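Local coordinates for protein R.Ecl18kI (Enterobacter cloacae, PDB 2GB7) that cleaves double-stranded DNA as a type II restriction endonuclease, recognising 5'-CCNGG-3' with nucleotides flipped out and cutting before the first C, at residues 130-138 and 252-260; 205-213 and 228-239. The protein carries 1 engineered substitution. One frame throughout, in Å; residues are numbered along the deposited sequence.

Contact 1. Residues 130-138 and 252-260; sequences LLMMGAGIP and LQSAMELSR
Ile137 and Ser259 bring their CA atoms to 6.3 Å where the end of helix 102-134 meets helix 248-259, two helices of this PDDEXK-clan nuclease fold. The short axes of 130-134 and 252-259 lie 11.7 Å apart at an angle of 49°, so the space between them is bridged by side chains and by the turn that follows the first helix. That turn is a Schellman motif: Gly136 takes positive phi, Gly136 N and Ile137 N bond back to Met133 O and Met132 O, and Ile137 emerges facing the second helix. With CG1 anti to its own carbonyl carbon (chi1 -66°) and the chain extended beyond it, Ile137 sets CD1 against Ala255 CB at 3.7 Å and also against Leu252 CD1. Leu252 works with both branches. Its CD1 gathers Ala135 CB, Met132 SD and Ile137 CD1, whereas CD2 meets Leu131 CD2 at 3.9 Å. Met132 bends at chi2 and chi3, which carries its CE to Ala255 CB at 3.8 Å. Phe45 and Leu46 of helix 42-47 pack on this apolar cluster, and Ile179 and Met177 join it to strand 177-181. At the far end Pro138 CD rests on Ser259 CB at 4.0 Å, while Ser259 OG turns back into its own helix and donates to Met256 O at 2.7 Å, approaching from the same face of that carbonyl as Arg260 N.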
ATOM      1  N   LEU F 130       7.211  -7.310  21.913  1.00 10.65           N
ATOM      2  CA  LEU F 130       8.214  -7.631  22.931  1.00 10.77           C
ATOM      3  C   LEU F 130       8.528  -6.458  23.854  1.00 10.78           C
ATOM      4  O   LEU F 130       8.825  -6.668  25.008  1.00 11.12           O
ATOM      5  CB  LEU F 130       9.492  -8.184  22.282  1.00 11.30           C
ATOM      6  CG  LEU F 130       9.276  -9.557  21.641  1.00 12.58           C
ATOM      7  CD1 LEU F 130      10.491  -9.953  20.820  1.00 15.53           C
ATOM      8  CD2 LEU F 130       9.025 -10.631  22.692  1.00 17.20           C
ATOM      9  N   LEU F 131       8.417  -5.235  23.342  1.00 10.14           N
ATOM     10  CA  LEU F 131       8.548  -4.036  24.175  1.00  9.93           C
ATOM     11  C   LEU F 131       7.507  -4.024  25.294  1.00 11.30           C
ATOM     12  O   LEU F 131       7.835  -3.799  26.431  1.00 10.99           O
ATOM     13  CB  LEU F 131       8.423  -2.776  23.306  1.00 10.50           C
ATOM     14  CG  LEU F 131       8.349  -1.428  24.023  1.00 10.27           C
ATOM     15  CD1 LEU F 131       9.612  -1.217  24.837  1.00 13.31           C
ATOM     16  CD2 LEU F 131       8.192  -0.332  23.000  1.00 13.09           C
ATOM     17  N   MET F 132       6.236  -4.224  24.940  1.00 10.32           N
ATOM     18  CA  MET F 132       5.178  -4.254  25.963  1.00 10.94           C
ATOM     19  C   MET F 132       5.383  -5.409  26.945  1.00 10.84           C
ATOM     20  O   MET F 132       5.248  -5.217  28.158  1.00 10.75           O
ATOM     21  CB  MET F 132       3.816  -4.367  25.268  1.00 10.74           C
ATOM     22  CG  MET F 132       3.531  -3.236  24.301  1.00 14.44           C
ATOM     23  SD  MET F 132       3.676  -1.592  25.009  1.00 20.49           S
ATOM     24  CE  MET F 132       2.110  -1.511  25.853  1.00 22.85           C
ATOM     25  N   MET F 133       5.792  -6.587  26.445  1.00 10.84           N
ATOM     26  CA  MET F 133       6.082  -7.748  27.329  1.00 10.80           C
ATOM     27  C   MET F 133       7.242  -7.461  28.266  1.00 11.40           C
ATOM     28  O   MET F 133       7.160  -7.695  29.483  1.00 11.84           O
ATOM     29  CB  MET F 133       6.366  -8.993  26.510  1.00 12.19           C
ATOM     30  CG  MET F 133       5.167  -9.387  25.690  1.00  9.59           C
ATOM     31  SD  MET F 133       5.479 -10.817  24.662  1.00 15.49           S
ATOM     32  CE  MET F 133       3.792 -10.974  24.023  1.00 14.18           C
ATOM     33  N   GLY F 134       8.302  -6.892  27.713  1.00 10.63           N
ATOM     34  CA  GLY F 134       9.454  -6.496  28.519  1.00 10.73           C
ATOM     35  C   GLY F 134       9.058  -5.500  29.612  1.00 10.54           C
ATOM     36  O   GLY F 134       9.572  -5.536  30.743  1.00 10.55           O
ATOM     37  N   ALA F 135       8.159  -4.579  29.262  1.00 11.50           N
ATOM     38  CA  ALA F 135       7.654  -3.561  30.200  1.00 11.78           C
ATOM     39  C   ALA F 135       6.731  -4.157  31.278  1.00 11.58           C
ATOM     40  O   ALA F 135       6.384  -3.490  32.256  1.00 12.65           O
ATOM     41  CB  ALA F 135       6.943  -2.479  29.425  1.00 10.99           C
ATOM     42  N   GLY F 136       6.368  -5.424  31.081  1.00 13.45           N
ATOM     43  CA  GLY F 136       5.471  -6.200  31.939  1.00 12.88           C
ATOM     44  C   GLY F 136       4.011  -5.796  31.826  1.00 13.99           C
ATOM     45  O   GLY F 136       3.208  -6.067  32.738  1.00 16.00           O
ATOM     46  N   ILE F 137       3.694  -5.097  30.744  1.00 13.21           N
ATOM     47  CA  ILE F 137       2.354  -4.548  30.561  1.00 13.18           C
ATOM     48  C   ILE F 137       1.502  -5.647  29.933  1.00 12.42           C
ATOM     49  O   ILE F 137       1.932  -6.260  28.988  1.00 12.40           O
ATOM     50  CB  ILE F 137       2.416  -3.269  29.706  1.00 13.47           C
ATOM     51  CG1 ILE F 137       3.164  -2.171  30.477  1.00 15.44           C
ATOM     52  CG2 ILE F 137       1.007  -2.771  29.311  1.00 12.93           C
ATOM     53  CD1 ILE F 137       3.502  -0.928  29.661  1.00 18.02           C
ATOM     54  N   PRO F 138       0.288  -5.893  30.488  1.00 12.60           N
ATOM     55  CA  PRO F 138      -0.583  -6.938  29.915  1.00 13.07           C
ATOM     56  C   PRO F 138      -1.132  -6.514  28.584  1.00 12.56           C
ATOM     57  O   PRO F 138      -1.769  -5.473  28.507  1.00 12.22           O
ATOM     58  CB  PRO F 138      -1.727  -7.036  30.924  1.00 13.77           C
ATOM     59  CG  PRO F 138      -1.764  -5.693  31.628  1.00 13.33           C
ATOM     60  CD  PRO F 138      -0.310  -5.223  31.649  1.00 14.18           C
ATOM     61  N   LEU F 252       4.570   4.624  26.469  1.00  9.52           N
ATOM     62  CA  LEU F 252       4.833   3.624  27.510  1.00 10.84           C
ATOM     63  C   LEU F 252       4.431   4.108  28.899  1.00 11.11           C
ATOM     64  O   LEU F 252       3.910   3.346  29.716  1.00 10.87           O
ATOM     65  CB  LEU F 252       6.292   3.191  27.493  1.00 11.89           C
ATOM     66  CG  LEU F 252       6.575   1.960  26.635  1.00 12.56           C
ATOM     67  CD1 LEU F 252       6.015   0.696  27.307  1.00 15.25           C
ATOM     68  CD2 LEU F 252       6.003   2.048  25.173  1.00 14.10           C
ATOM     69  N   GLN F 253       4.651   5.378  29.144  1.00 10.16           N
ATOM     70  CA  GLN F 253       4.254   5.959  30.417  1.00 11.53           C
ATOM     71  C   GLN F 253       2.733   5.865  30.567  1.00 10.72           C
ATOM     72  O   GLN F 253       2.225   5.457  31.616  1.00 11.40           O
ATOM     73  CB  GLN F 253       4.714   7.397  30.489  1.00 12.76           C
ATOM     74  CG  GLN F 253       4.459   7.992  31.853  1.00 16.11           C
ATOM     75  CD  GLN F 253       5.180   7.226  32.980  1.00 20.84           C
ATOM     76  OE1 GLN F 253       6.333   6.805  32.832  0.50 22.93           O
ATOM     77  NE2 GLN F 253       4.495   7.063  34.120  0.50 23.30           N
ATOM     78  N   SER F 254       2.013   6.206  29.501  1.00 10.14           N
ATOM     79  CA  SER F 254       0.546   6.112  29.526  1.00 12.23           C
ATOM     80  C   SER F 254       0.098   4.659  29.702  1.00 12.77           C
ATOM     81  O   SER F 254      -0.803   4.372  30.493  1.00 13.21           O
ATOM     82  CB  SER F 254      -0.016   6.710  28.233  1.00 12.41           C
ATOM     83  OG  SER F 254       0.238   8.110  28.244  1.00 15.04           O
ATOM     84  N   ALA F 255       0.769   3.727  29.021  1.00 11.00           N
ATOM     85  CA  ALA F 255       0.379   2.318  29.123  1.00 11.67           C
ATOM     86  C   ALA F 255       0.599   1.806  30.521  1.00 12.82           C
ATOM     87  O   ALA F 255      -0.228   1.077  31.065  1.00 13.88           O
ATOM     88  CB  ALA F 255       1.164   1.449  28.116  1.00 12.73           C
ATOM     89  N   MET F 256       1.704   2.229  31.123  1.00 11.63           N
ATOM     90  CA  MET F 256       2.067   1.759  32.445  1.00 13.84           C
ATOM     91  C   MET F 256       1.060   2.302  33.440  1.00 13.79           C
ATOM     92  O   MET F 256       0.577   1.563  34.306  1.00 13.71           O
ATOM     93  CB  MET F 256       3.468   2.228  32.803  1.00 14.16           C
ATOM     94  CG  MET F 256       3.966   1.662  34.116  1.00 17.70           C
ATOM     95  SD  MET F 256       4.007  -0.140  34.187  1.00 24.74           S
ATOM     96  CE  MET F 256       4.168  -0.394  35.964  1.00 25.42           C
ATOM     97  N   GLU F 257       0.688   3.567  33.273  1.00 13.92           N
ATOM     98  CA  GLU F 257      -0.286   4.167  34.203  1.00 15.58           C
ATOM     99  C   GLU F 257      -1.635   3.478  34.109  1.00 15.95           C
ATOM    100  O   GLU F 257      -2.248   3.217  35.147  1.00 16.58           O
ATOM    101  CB  GLU F 257      -0.442   5.669  33.982  1.00 15.84           C
ATOM    102  CG  GLU F 257       0.812   6.439  34.291  1.00 17.76           C
ATOM    103  CD  GLU F 257       0.816   7.852  33.717  1.00 22.38           C
ATOM    104  OE1 GLU F 257      -0.040   8.177  32.850  1.00 28.04           O
ATOM    105  OE2 GLU F 257       1.696   8.631  34.136  1.00 25.61           O
ATOM    106  N   LEU F 258      -2.086   3.171  32.887  1.00 15.84           N
ATOM    107  CA  LEU F 258      -3.377   2.481  32.713  1.00 17.24           C
ATOM    108  C   LEU F 258      -3.296   1.047  33.205  1.00 17.86           C
ATOM    109  O   LEU F 258      -4.241   0.549  33.803  1.00 18.05           O
ATOM    110  CB  LEU F 258      -3.845   2.492  31.252  1.00 17.00           C
ATOM    111  CG  LEU F 258      -4.355   3.820  30.712  1.00 18.78           C
ATOM    112  CD1 LEU F 258      -4.468   3.764  29.191  1.00 18.95           C
ATOM    113  CD2 LEU F 258      -5.690   4.244  31.344  1.00 19.91           C
ATOM    114  N   SER F 259      -2.157   0.396  32.983  1.00 17.66           N
ATOM    115  CA  SER F 259      -1.958  -0.987  33.400  1.00 19.23           C
ATOM    116  C   SER F 259      -2.112  -1.184  34.910  1.00 20.21           C
ATOM    117  O   SER F 259      -2.609  -2.219  35.355  1.00 21.28           O
ATOM    118  CB  SER F 259      -0.588  -1.491  32.941  1.00 19.32           C
ATOM    119  OG  SER F 259       0.427  -1.073  33.831  1.00 22.42           O
ATOM    120  N   ARG F 260      -1.700  -0.185  35.687  1.00 20.33           N
ATOM    121  CA  ARG F 260      -1.835  -0.262  37.150  1.00 21.02           C
ATOM    122  C   ARG F 260      -3.284  -0.396  37.597  1.00 20.80           C
ATOM    123  O   ARG F 260      -3.547  -0.912  38.687  1.00 21.31           O
ATOM    124  CB  ARG F 260      -1.218   0.950  37.843  1.00 21.49           C
ATOM    125  CG  ARG F 260       0.256   1.127  37.611  1.00 24.56           C
ATOM    126  CD  ARG F 260       0.740   2.253  38.502  1.00 29.84           C
ATOM    127  NE  ARG F 260       1.412   3.293  37.733  1.00 34.84           N
ATOM    128  CZ  ARG F 260       2.714   3.315  37.454  1.00 35.83           C
ATOM    129  NH1 ARG F 260       3.521   2.345  37.876  1.00 36.47           N
ATOM    130  NH2 ARG F 260       3.207   4.322  36.748  1.00 37.58           N
TER

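Contact 2. Residues 205-213 and 228-239; sequences YLATLDDSF and VVTTVENKNFKY
Phe213 and Tyr239 form an offset stack, ring centroids 4.3 Å apart and planes only 7° from parallel. Tyr239 OH lies 3.3 Å above the centre of the Phe213 ring, and Phe213 CZ sits over one face of Tyr239 whose opposite face carries Lys238 CB. At the tyrosine edge, in the ring plane, comes Phe213 O; it receives Tyr239 OH at 2.7 Å on a lone pair, within its own carbonyl plane. Phe213 therefore meets one tyrosine twice, an arrangement its chi1 of 55° allows by setting the ring between backbone N and carbonyl carbon. Val228 CG1 also packs on Phe213 CZ. Farther back, Val229 CG2 touches the edge of the Tyr205 ring at CD1, 3.7 Å away. The strands belong to the beta-alpha-beta unit 204-207, 215-223, 226-230, and pair in parallel: Val229 N bonds Leu206 O, and Thr208 N bonds Val229 O. Beyond this pairing side chains take over. Thr230 OG1 donates to Thr208 O at 2.8 Å and accepts from Asn234 ND2 at 3.0 Å; ND2 also reaches Asp210 O at 2.6 Å, from above its carbonyl plane. An ST turn at Thr208 and an Asx turn at Asp210 shape the loop, while Thr208 OG1 bonds Lys182 O and Asp210 OD2 takes Leu185 N. Since Thr230, Asn234 and Tyr239 all grip backbone carbonyls, these polar bonds fix the loop's backbone against strand 226-230 and helix 232-238, and the Phe213 ring adds a stacked, apolar hold.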
ATOM      1  N   TYR F 205      -3.390   4.613  19.341  1.00  7.81           N
ATOM      2  CA  TYR F 205      -2.006   5.074  19.179  1.00  6.57           C
ATOM      3  C   TYR F 205      -1.504   4.427  17.911  1.00  6.91           C
ATOM      4  O   TYR F 205      -1.665   3.220  17.733  1.00  9.72           O
ATOM      5  CB  TYR F 205      -1.167   4.599  20.351  1.00  7.23           C
ATOM      6  CG  TYR F 205      -1.577   5.329  21.628  1.00  7.43           C
ATOM      7  CD1 TYR F 205      -0.820   6.386  22.097  1.00 10.00           C
ATOM      8  CD2 TYR F 205      -2.751   4.978  22.289  1.00 10.89           C
ATOM      9  CE1 TYR F 205      -1.192   7.078  23.249  1.00  9.32           C
ATOM     10  CE2 TYR F 205      -3.163   5.676  23.391  1.00 11.31           C
ATOM     11  CZ  TYR F 205      -2.365   6.717  23.878  1.00 15.12           C
ATOM     12  OH  TYR F 205      -2.741   7.390  25.021  1.00 16.39           O
ATOM     13  N   LEU F 206      -0.872   5.232  17.058  1.00  5.82           N
ATOM     14  CA  LEU F 206      -0.348   4.782  15.755  1.00  7.51           C
ATOM     15  C   LEU F 206       1.150   4.923  15.781  1.00  7.01           C
ATOM     16  O   LEU F 206       1.692   6.033  15.636  1.00  7.74           O
ATOM     17  CB  LEU F 206      -0.947   5.612  14.626  1.00  7.32           C
ATOM     18  CG  LEU F 206      -0.356   5.347  13.231  1.00  7.07           C
ATOM     19  CD1 LEU F 206      -0.560   3.878  12.921  1.00  9.28           C
ATOM     20  CD2 LEU F 206      -0.994   6.257  12.135  1.00  9.38           C
ATOM     21  N   ALA F 207       1.809   3.803  16.025  1.00  6.77           N
ATOM     22  CA  ALA F 207       3.274   3.794  16.113  1.00  7.18           C
ATOM     23  C   ALA F 207       3.869   3.844  14.721  1.00  7.97           C
ATOM     24  O   ALA F 207       3.459   3.061  13.866  1.00  7.49           O
ATOM     25  CB  ALA F 207       3.725   2.527  16.776  1.00  8.71           C
ATOM     26  N   THR F 208       4.897   4.674  14.508  1.00  7.72           N
ATOM     27  CA  THR F 208       5.522   4.734  13.159  1.00  8.55           C
ATOM     28  C   THR F 208       6.972   5.119  13.234  1.00  7.88           C
ATOM     29  O   THR F 208       7.406   5.667  14.233  1.00  7.51           O
ATOM     30  CB  THR F 208       4.770   5.749  12.218  1.00  8.79           C
ATOM     31  OG1 THR F 208       5.237   5.612  10.864  1.00  8.69           O
ATOM     32  CG2 THR F 208       4.995   7.187  12.662  1.00  9.48           C
ATOM     33  N   LEU F 209       7.729   4.788  12.183  1.00  8.45           N
ATOM     34  CA  LEU F 209       9.098   5.251  12.046  1.00 10.39           C
ATOM     35  C   LEU F 209       9.227   6.368  11.011  1.00 10.62           C
ATOM     36  O   LEU F 209      10.322   6.886  10.784  1.00 11.71           O
ATOM     37  CB  LEU F 209       9.999   4.065  11.663  1.00  9.61           C
ATOM     38  CG  LEU F 209      10.062   3.028  12.780  1.00 12.00           C
ATOM     39  CD1 LEU F 209      10.908   1.843  12.427  1.00 12.70           C
ATOM     40  CD2 LEU F 209      10.538   3.640  14.116  1.00 12.20           C
ATOM     41  N   ASP F 210       8.104   6.720  10.383  1.00 11.39           N
ATOM     42  CA  ASP F 210       8.035   7.689   9.301  1.00 12.76           C
ATOM     43  C   ASP F 210       8.485   9.059   9.776  1.00 12.92           C
ATOM     44  O   ASP F 210       8.050   9.511  10.820  1.00 13.37           O
ATOM     45  CB  ASP F 210       6.580   7.793   8.822  1.00 11.21           C
ATOM     46  CG  ASP F 210       6.455   8.381   7.425  1.00 14.90           C
ATOM     47  OD1 ASP F 210       7.103   9.393   7.110  1.00 23.43           O
ATOM     48  OD2 ASP F 210       5.725   7.809   6.628  1.00 12.61           O
ATOM     49  N   ASP F 211       9.349   9.703   8.997  1.00 13.69           N
ATOM     50  CA  ASP F 211       9.851  11.046   9.307  1.00 15.45           C
ATOM     51  C   ASP F 211       9.230  12.151   8.465  1.00 15.83           C
ATOM     52  O   ASP F 211       9.724  13.296   8.456  1.00 16.31           O
ATOM     53  CB  ASP F 211      11.393  11.086   9.136  1.00 16.00           C
ATOM     54  CG  ASP F 211      11.865  10.707   7.715  1.00 19.51           C
ATOM     55  OD1 ASP F 211      11.059  10.611   6.775  1.00 24.60           O
ATOM     56  OD2 ASP F 211      13.087  10.503   7.525  1.00 25.69           O
ATOM     57  N   SER F 212       8.181  11.822   7.717  1.00 15.03           N
ATOM     58  CA  SER F 212       7.840  12.686   6.600  1.00 15.03           C
ATOM     59  C   SER F 212       6.404  13.105   6.542  1.00 13.92           C
ATOM     60  O   SER F 212       6.019  13.844   5.637  1.00 14.79           O
ATOM     61  CB  SER F 212       8.245  12.044   5.253  1.00 14.85           C
ATOM     62  OG  SER F 212       7.381  10.947   4.979  1.00 17.09           O
ATOM     63  N   PHE F 213       5.607  12.673   7.515  1.00 12.91           N
ATOM     64  CA  PHE F 213       4.180  13.008   7.479  1.00 12.52           C
ATOM     65  C   PHE F 213       3.941  14.482   7.824  1.00 12.27           C
ATOM     66  O   PHE F 213       4.715  15.105   8.561  1.00 11.73           O
ATOM     67  CB  PHE F 213       3.373  12.065   8.384  1.00 12.56           C
ATOM     68  CG  PHE F 213       3.853  12.027   9.807  1.00 11.85           C
ATOM     69  CD1 PHE F 213       3.319  12.906  10.757  1.00 11.76           C
ATOM     70  CD2 PHE F 213       4.821  11.113  10.208  1.00 11.54           C
ATOM     71  CE1 PHE F 213       3.733  12.877  12.061  1.00 11.20           C
ATOM     72  CE2 PHE F 213       5.264  11.083  11.549  1.00 10.37           C
ATOM     73  CZ  PHE F 213       4.725  11.963  12.466  1.00 13.20           C
ATOM     74  N   VAL F 228      -0.154   9.922  16.670  1.00  8.43           N
ATOM     75  CA  VAL F 228       1.072   9.348  16.113  1.00  8.74           C
ATOM     76  C   VAL F 228       2.131   9.322  17.206  1.00  7.85           C
ATOM     77  O   VAL F 228       2.282  10.292  17.996  1.00  9.36           O
ATOM     78  CB  VAL F 228       1.591  10.147  14.925  1.00  9.07           C
ATOM     79  CG1 VAL F 228       2.852   9.490  14.321  1.00 13.31           C
ATOM     80  CG2 VAL F 228       0.466  10.269  13.869  1.00 11.94           C
ATOM     81  N   VAL F 229       2.804   8.182  17.259  1.00  6.65           N
ATOM     82  CA  VAL F 229       3.835   7.869  18.257  1.00  6.49           C
ATOM     83  C   VAL F 229       5.073   7.521  17.446  1.00  6.83           C
ATOM     84  O   VAL F 229       5.023   6.663  16.566  1.00  7.16           O
ATOM     85  CB  VAL F 229       3.428   6.681  19.128  1.00  6.20           C
ATOM     86  CG1 VAL F 229       4.531   6.305  20.094  1.00  7.20           C
ATOM     87  CG2 VAL F 229       2.154   7.002  19.930  1.00  7.81           C
ATOM     88  N   THR F 230       6.194   8.177  17.710  1.00  7.08           N
ATOM     89  CA  THR F 230       7.424   7.818  16.972  1.00  6.25           C
ATOM     90  C   THR F 230       8.611   7.916  17.917  1.00  7.40           C
ATOM     91  O   THR F 230       8.439   8.096  19.110  1.00  6.70           O
ATOM     92  CB  THR F 230       7.606   8.697  15.697  1.00  7.87           C
ATOM     93  OG1 THR F 230       8.577   8.126  14.817  1.00  9.14           O
ATOM     94  CG2 THR F 230       7.974  10.159  16.032  1.00  9.25           C
ATOM     95  N   THR F 231       9.805   7.727  17.391  1.00  7.31           N
ATOM     96  CA  THR F 231      10.972   7.760  18.240  1.00  8.04           C
ATOM     97  C   THR F 231      11.246   9.161  18.731  1.00  9.44           C
ATOM     98  O   THR F 231      10.721  10.152  18.206  1.00  8.97           O
ATOM     99  CB  THR F 231      12.223   7.267  17.503  1.00  8.49           C
ATOM    100  OG1 THR F 231      12.438   8.083  16.340  1.00  8.42           O
ATOM    101  CG2 THR F 231      12.064   5.811  17.112  1.00  9.45           C
ATOM    102  N   VAL F 232      12.089   9.236  19.777  1.00 10.78           N
ATOM    103  CA  VAL F 232      12.488  10.534  20.288  1.00 12.74           C
ATOM    104  C   VAL F 232      13.205  11.279  19.168  1.00 12.80           C
ATOM    105  O   VAL F 232      12.922  12.450  18.917  1.00 13.84           O
ATOM    106  CB  VAL F 232      13.422  10.442  21.539  1.00 14.01           C
ATOM    107  CG1 VAL F 232      13.959  11.840  21.922  1.00 15.45           C
ATOM    108  CG2 VAL F 232      12.691   9.830  22.713  1.00 13.70           C
ATOM    109  N   GLU F 233      14.110  10.598  18.507  1.00 11.83           N
ATOM    110  CA  GLU F 233      14.899  11.242  17.474  1.00 12.76           C
ATOM    111  C   GLU F 233      14.018  11.874  16.413  1.00 12.08           C
ATOM    112  O   GLU F 233      14.205  13.020  16.050  1.00 11.33           O
ATOM    113  CB  GLU F 233      15.865  10.253  16.836  1.00 12.98           C
ATOM    114  CG  GLU F 233      16.843  10.919  15.877  1.00 16.76           C
ATOM    115  N   ASN F 234      13.037  11.123  15.937  1.00 11.33           N
ATOM    116  CA  ASN F 234      12.153  11.637  14.920  1.00 11.32           C
ATOM    117  C   ASN F 234      11.313  12.795  15.418  1.00 11.27           C
ATOM    118  O   ASN F 234      11.133  13.776  14.702  1.00 10.68           O
ATOM    119  CB  ASN F 234      11.248  10.520  14.428  1.00 12.30           C
ATOM    120  CG  ASN F 234      10.601  10.836  13.100  0.50 13.21           C
ATOM    121  OD1 ASN F 234      11.147  11.589  12.277  0.50 16.00           O
ATOM    122  ND2 ASN F 234       9.414  10.262  12.874  0.50 13.06           N
ATOM    123  N   LYS F 235      10.795  12.691  16.640  1.00 11.45           N
ATOM    124  CA  LYS F 235      10.022  13.797  17.184  1.00 12.57           C
ATOM    125  C   LYS F 235      10.859  15.063  17.240  1.00 13.50           C
ATOM    126  O   LYS F 235      10.430  16.110  16.792  1.00 13.33           O
ATOM    127  CB  LYS F 235       9.416  13.522  18.565  1.00 13.22           C
ATOM    128  CG  LYS F 235       8.289  14.561  18.801  1.00 15.41           C
ATOM    129  CD  LYS F 235       7.840  14.810  20.188  1.00 17.51           C
ATOM    130  CE  LYS F 235       7.064  16.112  20.178  1.00 15.88           C
ATOM    131  NZ  LYS F 235       5.891  16.114  21.046  1.00 20.91           N
ATOM    132  N   ASN F 236      12.058  14.959  17.789  1.00 13.51           N
ATOM    133  CA  ASN F 236      12.833  16.154  18.033  1.00 15.69           C
ATOM    134  C   ASN F 236      13.395  16.786  16.782  1.00 15.88           C
ATOM    135  O   ASN F 236      13.587  17.994  16.723  1.00 16.96           O
ATOM    136  CB  ASN F 236      13.862  15.892  19.137  1.00 15.97           C
ATOM    137  CG  ASN F 236      13.178  15.705  20.500  1.00 19.24           C
ATOM    138  OD1 ASN F 236      12.030  16.135  20.704  1.00 24.03           O
ATOM    139  ND2 ASN F 236      13.855  15.038  21.418  1.00 21.10           N
ATOM    140  N   PHE F 237      13.604  15.972  15.762  1.00 16.15           N
ATOM    141  CA  PHE F 237      14.142  16.467  14.513  1.00 17.37           C
ATOM    142  C   PHE F 237      13.066  17.136  13.672  1.00 17.16           C
ATOM    143  O   PHE F 237      13.297  18.190  13.076  1.00 16.55           O
ATOM    144  CB  PHE F 237      14.755  15.328  13.711  1.00 17.69           C
ATOM    145  CG  PHE F 237      15.358  15.773  12.414  1.00 21.57           C
ATOM    146  CD1 PHE F 237      16.477  16.598  12.409  1.00 23.26           C
ATOM    147  CD2 PHE F 237      14.809  15.374  11.204  1.00 24.47           C
ATOM    148  CE1 PHE F 237      17.048  17.022  11.214  1.00 25.84           C
ATOM    149  CE2 PHE F 237      15.373  15.791   9.997  1.00 26.14           C
ATOM    150  CZ  PHE F 237      16.494  16.619  10.006  1.00 25.00           C
ATOM    151  N   LYS F 238      11.883  16.530  13.634  1.00 17.19           N
ATOM    152  CA  LYS F 238      10.860  16.946  12.683  1.00 17.66           C
ATOM    153  C   LYS F 238       9.561  17.500  13.285  1.00 17.27           C
ATOM    154  O   LYS F 238       8.838  18.231  12.600  1.00 17.21           O
ATOM    155  CB  LYS F 238      10.551  15.786  11.737  1.00 18.39           C
ATOM    156  CG  LYS F 238      11.621  15.563  10.663  1.00 22.77           C
ATOM    157  CD  LYS F 238      11.469  16.551   9.518  1.00 27.12           C
ATOM    158  CE  LYS F 238      12.530  16.323   8.449  1.00 31.44           C
ATOM    159  NZ  LYS F 238      12.700  14.863   8.132  1.00 34.03           N
ATOM    160  N   TYR F 239       9.285  17.155  14.544  1.00 15.99           N
ATOM    161  CA  TYR F 239       8.006  17.489  15.203  1.00 15.40           C
ATOM    162  C   TYR F 239       8.227  18.051  16.605  1.00 15.41           C
ATOM    163  O   TYR F 239       7.425  17.850  17.512  1.00 14.43           O
ATOM    164  CB  TYR F 239       7.122  16.239  15.255  1.00 14.78           C
ATOM    165  CG  TYR F 239       6.973  15.627  13.886  1.00 14.27           C
ATOM    166  CD1 TYR F 239       7.715  14.510  13.522  1.00 12.31           C
ATOM    167  CD2 TYR F 239       6.122  16.202  12.943  1.00 13.51           C
ATOM    168  CE1 TYR F 239       7.602  13.956  12.238  1.00 13.07           C
ATOM    169  CE2 TYR F 239       6.005  15.672  11.661  1.00 14.91           C
ATOM    170  CZ  TYR F 239       6.756  14.546  11.325  1.00 12.96           C
ATOM    171  OH  TYR F 239       6.669  13.985  10.082  1.00 13.79           O
TER

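In the fold
Followed from the N terminus, the chain first reaches the end of helix 102-134, where contact 1 opens. It then builds strands 140-141, 161-163 and 177-181 before entering contact 2 at strand 204-207. Helix 215-223 carries it back to strand 226-230 and helix 232-238, closing the short loop of contact 2. Only after strand 245-247 does helix 248-259 return to 130-138 and close the much longer loop of contact 1, so the smaller loop lies wholly within the larger and the two do not cross. Contact 1 joins helices beside the sheet; contact 2 joins neighbouring strands within it and comes nearer the DNA. They touch where Ser254 packs against Tyr205.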